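Local coordinates for mRNA-binding protein PUF3 (Saccharomyces cerevisiae, PDB 3K49) that binds recognition sequences in the 3' untranslated regions of mRNAs, mostly those for mitochondrial proteins, and promotes decay of COX17 mRNA by speeding its deadenylation, at residues 82-85 against 86-90; 252-255 against 256-260. One frame throughout, in Å; residues are numbered along the deposited sequence.

Contact 1. Residues 82-85 against 86-90; sequences IQKF and FEFGS. With nucleotides of chain B.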
ATOM      1  N   ILE A  82       1.678   9.350  24.488  1.00 36.57           N
ATOM      2  CA  ILE A  82       0.513   8.484  24.638  1.00 33.41           C
ATOM      3  C   ILE A  82       0.746   7.110  23.989  1.00 37.05           C
ATOM      4  O   ILE A  82       0.439   6.073  24.583  1.00 45.17           O
ATOM      5  CB  ILE A  82      -0.750   9.143  24.095  1.00 33.51           C
ATOM      6  CG1 ILE A  82      -0.880  10.524  24.713  1.00 34.16           C
ATOM      7  CG2 ILE A  82      -1.958   8.298  24.447  1.00 30.45           C
ATOM      8  CD1 ILE A  82      -0.674  10.482  26.221  1.00 36.00           C
ATOM      9  N   GLN A  83       1.312   7.104  22.788  1.00 27.95           N
ATOM     10  CA  GLN A  83       1.645   5.863  22.103  1.00 29.87           C
ATOM     11  C   GLN A  83       2.577   4.986  22.930  1.00 44.05           C
ATOM     12  O   GLN A  83       2.417   3.750  22.962  1.00 35.07           O
ATOM     13  CB  GLN A  83       2.299   6.155  20.761  1.00 25.45           C
ATOM     14  CG  GLN A  83       1.392   6.876  19.767  1.00 31.49           C
ATOM     15  CD  GLN A  83       2.044   7.007  18.398  1.00 39.86           C
ATOM     16  OE1 GLN A  83       2.503   6.015  17.801  1.00 37.08           O
ATOM     17  NE2 GLN A  83       2.118   8.232  17.909  1.00 26.39           N
ATOM     18  N   LYS A  84       3.559   5.609  23.593  1.00 31.45           N
ATOM     19  CA  LYS A  84       4.517   4.823  24.372  1.00 35.91           C
ATOM     20  C   LYS A  84       3.832   4.162  25.544  1.00 35.35           C
ATOM     21  O   LYS A  84       4.261   3.119  26.003  1.00 36.47           O
ATOM     22  CB  LYS A  84       5.717   5.637  24.853  1.00 35.69           C
ATOM     23  CG  LYS A  84       6.706   6.006  23.772  1.00 35.34           C
ATOM     24  CD  LYS A  84       7.429   4.799  23.253  1.00 41.60           C
ATOM     25  CE  LYS A  84       7.954   5.086  21.863  1.00 60.06           C
ATOM     26  NZ  LYS A  84       6.913   5.786  21.034  1.00 51.91           N
ATOM     27  N   PHE A  85       2.757   4.750  26.032  1.00 32.73           N
ATOM     28  CA  PHE A  85       2.029   4.078  27.094  1.00 35.14           C
ATOM     29  C   PHE A  85       1.277   2.829  26.611  1.00 42.34           C
ATOM     30  O   PHE A  85       1.025   1.915  27.406  1.00 38.42           O
ATOM     31  CB  PHE A  85       1.144   5.053  27.874  1.00 27.40           C
ATOM     32  CG  PHE A  85       1.891   5.769  28.969  1.00 46.52           C
ATOM     33  CD1 PHE A  85       2.244   7.108  28.836  1.00 41.62           C
ATOM     34  CD2 PHE A  85       2.282   5.082  30.123  1.00 41.99           C
ATOM     35  CE1 PHE A  85       2.958   7.763  29.835  1.00 41.54           C
ATOM     36  CE2 PHE A  85       2.992   5.722  31.128  1.00 37.22           C
ATOM     37  CZ  PHE A  85       3.330   7.070  30.987  1.00 36.30           C
ATOM     38  N   PHE A  86       0.922   2.776  25.321  1.00 34.56           N
ATOM     39  CA  PHE A  86       0.345   1.542  24.775  1.00 37.85           C
ATOM     40  C   PHE A  86       1.437   0.487  24.542  1.00 31.82           C
ATOM     41  O   PHE A  86       1.222  -0.705  24.716  1.00 35.25           O
ATOM     42  CB  PHE A  86      -0.470   1.791  23.489  1.00 32.37           C
ATOM     43  CG  PHE A  86      -1.843   2.370  23.738  1.00 39.53           C
ATOM     44  CD1 PHE A  86      -2.136   3.693  23.398  1.00 33.24           C
ATOM     45  CD2 PHE A  86      -2.842   1.590  24.316  1.00 33.08           C
ATOM     46  CE1 PHE A  86      -3.400   4.222  23.628  1.00 37.00           C
ATOM     47  CE2 PHE A  86      -4.113   2.111  24.558  1.00 34.85           C
ATOM     48  CZ  PHE A  86      -4.397   3.421  24.209  1.00 39.14           C
ATOM     49  N   GLU A  87       2.614   0.944  24.153  1.00 34.43           N
ATOM     50  CA  GLU A  87       3.752   0.077  23.923  1.00 35.18           C
ATOM     51  C   GLU A  87       4.429  -0.429  25.230  1.00 47.64           C
ATOM     52  O   GLU A  87       4.784  -1.612  25.357  1.00 45.09           O
ATOM     53  CB  GLU A  87       4.760   0.836  23.061  1.00 43.54           C
ATOM     54  CG  GLU A  87       5.922   0.022  22.533  1.00 50.86           C
ATOM     55  CD  GLU A  87       6.715   0.781  21.474  1.00 68.71           C
ATOM     56  OE1 GLU A  87       7.668   0.206  20.907  1.00 68.74           O
ATOM     57  OE2 GLU A  87       6.386   1.960  21.210  1.00 68.45           O
ATOM     58  N   PHE A  88       4.605   0.457  26.202  1.00 36.31           N
ATOM     59  CA  PHE A  88       5.369   0.114  27.404  1.00 40.67           C
ATOM     60  C   PHE A  88       4.517   0.148  28.653  1.00 41.11           C
ATOM     61  O   PHE A  88       5.025  -0.046  29.748  1.00 48.31           O
ATOM     62  CB  PHE A  88       6.588   1.040  27.559  1.00 28.76           C
ATOM     63  CG  PHE A  88       7.579   0.883  26.452  1.00 45.24           C
ATOM     64  CD1 PHE A  88       7.677   1.827  25.447  1.00 40.51           C
ATOM     65  CD2 PHE A  88       8.372  -0.255  26.378  1.00 47.19           C
ATOM     66  CE1 PHE A  88       8.571   1.654  24.395  1.00 43.84           C
ATOM     67  CE2 PHE A  88       9.267  -0.439  25.330  1.00 40.42           C
ATOM     68  CZ  PHE A  88       9.364   0.521  24.336  1.00 50.34           C
ATOM     69  N   GLY A  89       3.221   0.386  28.481  1.00 34.09           N
ATOM     70  CA  GLY A  89       2.322   0.544  29.606  1.00 31.21           C
ATOM     71  C   GLY A  89       1.850  -0.771  30.186  1.00 41.51           C
ATOM     72  O   GLY A  89       1.996  -1.826  29.561  1.00 41.88           O
ATOM     73  N   SER A  90       1.293  -0.695  31.394  1.00 32.34           N
ATOM     74  CA  SER A  90       0.642  -1.836  32.025  1.00 37.31           C
ATOM     75  C   SER A  90      -0.818  -1.966  31.577  1.00 38.96           C
ATOM     76  O   SER A  90      -1.440  -0.994  31.133  1.00 36.45           O
ATOM     77  CB  SER A  90       0.686  -1.684  33.548  1.00 37.81           C
ATOM     78  OG  SER A  90      -0.076  -0.561  33.949  1.00 43.19           O
TER
ATOM     79  P     U B   9       2.198  13.614   6.724  1.00 52.87           P
ATOM     80  OP1   U B   9       2.512  15.065   6.667  1.00 58.65           O
ATOM     81  OP2   U B   9       2.863  12.679   5.792  1.00 52.88           O
ATOM     82  O5'   U B   9       2.498  13.103   8.204  1.00 58.45           O
ATOM     83  C5'   U B   9       3.793  13.251   8.769  1.00 54.36           C
ATOM     84  C4'   U B   9       3.653  13.786  10.171  1.00 60.07           C
ATOM     85  O4'   U B   9       2.996  12.802  10.983  1.00 58.48           O
ATOM     86  C3'   U B   9       4.932  14.051  10.936  1.00 55.48           C
ATOM     87  O3'   U B   9       5.390  15.343  10.572  1.00 59.18           O
ATOM     88  C2'   U B   9       4.456  14.034  12.391  1.00 48.41           C
ATOM     89  O2'   U B   9       4.104  15.331  12.840  1.00 54.14           O
ATOM     90  C1'   U B   9       3.208  13.136  12.336  1.00 47.58           C
ATOM     91  N1    U B   9       3.285  11.877  13.112  1.00 42.07           N
ATOM     92  C2    U B   9       2.961  11.915  14.446  1.00 39.26           C
ATOM     93  O2    U B   9       2.603  12.936  15.008  1.00 35.69           O
ATOM     94  N3    U B   9       3.055  10.706  15.100  1.00 41.39           N
ATOM     95  C4    U B   9       3.423   9.494  14.549  1.00 43.13           C
ATOM     96  O4    U B   9       3.523   8.500  15.261  1.00 49.59           O
ATOM     97  C5    U B   9       3.725   9.540  13.149  1.00 33.89           C
ATOM     98  C6    U B   9       3.653  10.697  12.499  1.00 43.33           C
TER
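The RNA-reading helix of the second Pumilio repeat, 79-88, runs its last turns here, with the side chains of Lys-84, Glu-87 and Phe-88 meeting along it. Backbone bonds carry the turn: Glu-87 N gives to Gln-83 O at 3.1 Å, and Phe-88 N gives to Lys-84 O at 2.7 Å. Phe-88 points the same way as Lys-84, whose CD comes to the ring edge, in plane, 3.5 Å from Phe-88 CE1. Glu-87 CG lies over one face of that ring, offset toward the rim. With CG anti to the backbone N (chi1 -171°) and the chain extended beyond it, Glu-87 runs alongside Lys-84; the salt bridge is long, 3.9 Å from Lys-84 NZ to Glu-87 OE2, and the same carboxylate also pairs with Lys-120 of the next repeat. Phe-85 and Phe-86 pack on helix 91-101, behind the RNA-binding face, and Phe-85 meets Phe-62 edge-to-face. Toward the RNA, Gln-83 extends beyond CG to the uracil, and its NE2 donates to O4 of U9 of chain B over 3.0 Å, nearly straight at 173°.

Contact 2. Residues 252-255 against 256-260; sequences ANNV and VEYSK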
ATOM      1  N   ALA A 252      -4.230  -9.254 -23.198  1.00 43.25           N
ATOM      2  CA  ALA A 252      -3.911  -9.868 -24.473  1.00 49.43           C
ATOM      3  C   ALA A 252      -4.510  -9.053 -25.632  1.00 54.21           C
ATOM      4  O   ALA A 252      -3.812  -8.690 -26.582  1.00 57.55           O
ATOM      5  CB  ALA A 252      -4.402 -11.299 -24.503  1.00 48.44           C
ATOM      6  N   ASN A 253      -5.797  -8.738 -25.539  1.00 49.50           N
ATOM      7  CA  ASN A 253      -6.482  -8.001 -26.601  1.00 45.56           C
ATOM      8  C   ASN A 253      -5.937  -6.585 -26.851  1.00 51.20           C
ATOM      9  O   ASN A 253      -6.274  -5.952 -27.858  1.00 54.97           O
ATOM     10  CB  ASN A 253      -7.980  -7.921 -26.311  1.00 43.54           C
ATOM     11  CG  ASN A 253      -8.633  -9.282 -26.219  1.00 46.77           C
ATOM     12  OD1 ASN A 253      -8.218 -10.229 -26.891  1.00 48.85           O
ATOM     13  ND2 ASN A 253      -9.672  -9.390 -25.387  1.00 50.37           N
ATOM     14  N   ASN A 254      -5.094  -6.090 -25.950  1.00 47.15           N
ATOM     15  CA  ASN A 254      -4.638  -4.703 -26.037  1.00 53.25           C
ATOM     16  C   ASN A 254      -3.157  -4.527 -25.779  1.00 60.65           C
ATOM     17  O   ASN A 254      -2.706  -3.431 -25.425  1.00 62.99           O
ATOM     18  CB  ASN A 254      -5.409  -3.842 -25.039  1.00 51.40           C
ATOM     19  CG  ASN A 254      -6.880  -3.778 -25.355  1.00 54.53           C
ATOM     20  OD1 ASN A 254      -7.310  -2.955 -26.168  1.00 62.60           O
ATOM     21  ND2 ASN A 254      -7.665  -4.658 -24.729  1.00 41.49           N
ATOM     22  N   VAL A 255      -2.400  -5.603 -25.959  1.00 46.13           N
ATOM     23  CA  VAL A 255      -1.030  -5.634 -25.484  1.00 51.46           C
ATOM     24  C   VAL A 255      -0.253  -4.380 -25.809  1.00 54.87           C
ATOM     25  O   VAL A 255       0.426  -3.813 -24.954  1.00 56.67           O
ATOM     26  CB  VAL A 255      -0.257  -6.799 -26.072  1.00 59.67           C
ATOM     27  CG1 VAL A 255       1.177  -6.733 -25.584  1.00 62.68           C
ATOM     28  CG2 VAL A 255      -0.904  -8.111 -25.664  1.00 64.56           C
ATOM     29  N   VAL A 256      -0.336  -3.956 -27.057  1.00 55.16           N
ATOM     30  CA  VAL A 256       0.484  -2.841 -27.495  1.00 64.64           C
ATOM     31  C   VAL A 256       0.055  -1.499 -26.903  1.00 59.73           C
ATOM     32  O   VAL A 256       0.904  -0.737 -26.450  1.00 66.56           O
ATOM     33  CB  VAL A 256       0.575  -2.773 -29.031  1.00 61.56           C
ATOM     34  CG1 VAL A 256       1.240  -1.469 -29.479  1.00 50.41           C
ATOM     35  CG2 VAL A 256       1.340  -3.978 -29.538  1.00 54.94           C
ATOM     36  N   GLU A 257      -1.248  -1.208 -26.904  1.00 57.71           N
ATOM     37  CA  GLU A 257      -1.729   0.092 -26.428  1.00 55.32           C
ATOM     38  C   GLU A 257      -1.486   0.261 -24.931  1.00 60.26           C
ATOM     39  O   GLU A 257      -1.078   1.330 -24.475  1.00 65.01           O
ATOM     40  CB  GLU A 257      -3.218   0.297 -26.725  1.00 57.54           C
ATOM     41  CG  GLU A 257      -3.664   1.751 -26.509  1.00 75.39           C
ATOM     42  CD  GLU A 257      -5.021   1.882 -25.815  1.00 90.44           C
ATOM     43  OE1 GLU A 257      -5.988   1.235 -26.275  1.00 87.98           O
ATOM     44  OE2 GLU A 257      -5.121   2.639 -24.813  1.00 73.78           O
ATOM     45  N   TYR A 258      -1.747  -0.790 -24.161  1.00 51.92           N
ATOM     46  CA  TYR A 258      -1.453  -0.760 -22.733  1.00 55.29           C
ATOM     47  C   TYR A 258       0.035  -0.553 -22.463  1.00 52.32           C
ATOM     48  O   TYR A 258       0.413   0.261 -21.619  1.00 47.12           O
ATOM     49  CB  TYR A 258      -1.936  -2.038 -22.052  1.00 51.63           C
ATOM     50  CG  TYR A 258      -3.440  -2.156 -21.982  1.00 40.89           C
ATOM     51  CD1 TYR A 258      -4.033  -3.352 -21.649  1.00 40.69           C
ATOM     52  CD2 TYR A 258      -4.266  -1.067 -22.239  1.00 44.31           C
ATOM     53  CE1 TYR A 258      -5.403  -3.479 -21.571  1.00 44.68           C
ATOM     54  CE2 TYR A 258      -5.648  -1.180 -22.155  1.00 42.89           C
ATOM     55  CZ  TYR A 258      -6.205  -2.401 -21.828  1.00 46.50           C
ATOM     56  OH  TYR A 258      -7.570  -2.577 -21.737  1.00 57.59           O
ATOM     57  N   SER A 259       0.877  -1.277 -23.194  1.00 43.49           N
ATOM     58  CA  SER A 259       2.319  -1.149 -23.034  1.00 49.08           C
ATOM     59  C   SER A 259       2.797   0.284 -23.224  1.00 53.79           C
ATOM     60  O   SER A 259       3.835   0.674 -22.700  1.00 61.19           O
ATOM     61  CB  SER A 259       3.058  -2.077 -24.000  1.00 52.25           C
ATOM     62  OG  SER A 259       2.757  -3.435 -23.731  1.00 54.33           O
ATOM     63  N   LYS A 260       2.036   1.068 -23.976  1.00 63.39           N
ATOM     64  CA  LYS A 260       2.413   2.445 -24.274  1.00 60.67           C
ATOM     65  C   LYS A 260       1.714   3.417 -23.330  1.00 68.21           C
ATOM     66  O   LYS A 260       1.825   4.642 -23.469  1.00 67.78           O
ATOM     67  CB  LYS A 260       2.075   2.777 -25.728  1.00 65.20           C
ATOM     68  CG  LYS A 260       2.872   1.967 -26.748  1.00 69.36           C
ATOM     69  CD  LYS A 260       2.373   2.195 -28.170  1.00 71.86           C
ATOM     70  CE  LYS A 260       2.572   3.636 -28.598  1.00 77.90           C
ATOM     71  NZ  LYS A 260       2.080   3.885 -29.977  1.00 83.39           N
TER
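Asn-254 lays its CB over the ring of Tyr-258, one turn further along the short helix 255-259 of the seventh Pumilio repeat. This is a CH-pi contact over the middle of the face: Asn-254 CB stands 3.5 Å from the centroid of the Tyr-258 ring and 14° off its normal. The amide beyond is turned 28° from the ring plane and lies toward the phenol end, Asn-254 CG being 3.8 Å from Tyr-258 CZ. Asn-254 ND2 bonds to Thr-250 O, which helps fix the amide's rotation. Asn-254 occupies the N-cap position, yet its side chain makes no capping bond; instead its carbonyl takes the first turn's bond, with Tyr-258 N 3.1 Å from Asn-254 O. With an alanine in place of Tyr-258, Asn-254 CB would probably lose the ring face it rests on and a gap would open toward Val-268. One residue on, Val-255 O is gripped twice by Ser-259, from opposite faces of its plane: Ser-259 N lies 3.1 Å from Val-255 O, and Ser-259 OG, set beside its own backbone N (chi1 -63°), donates to Val-255 O at 2.7 Å. Around this turn, Tyr-258 packs between helices 213-218 and 264-274, Ser-259 touches Val-268 and Met-307, and Val-256 reaches Pro-303 on helix 303-308.

From the N terminus, contact 1 comes first, in Pumilio repeat 2, and contact 2 follows in repeat 7. Each joins adjoining residues of one continuous stretch, so neither closes a long loop; they stand in series and neither nest nor cross. Contact 1 lies in the last part of helix 79-88 and leads to Ser-90, the N-cap of helix 91-101, while contact 2 starts helix 255-259 after helix 238-252. Their centres are 52 Å apart, on opposite sides of the chain's centre, along the curved stack of helical repeats. Contact 1 ties its repeat to helices 40-50 and 114-124, contact 2 its own to helices 213-218 and 303-308, in each case one repeat back and one ahead.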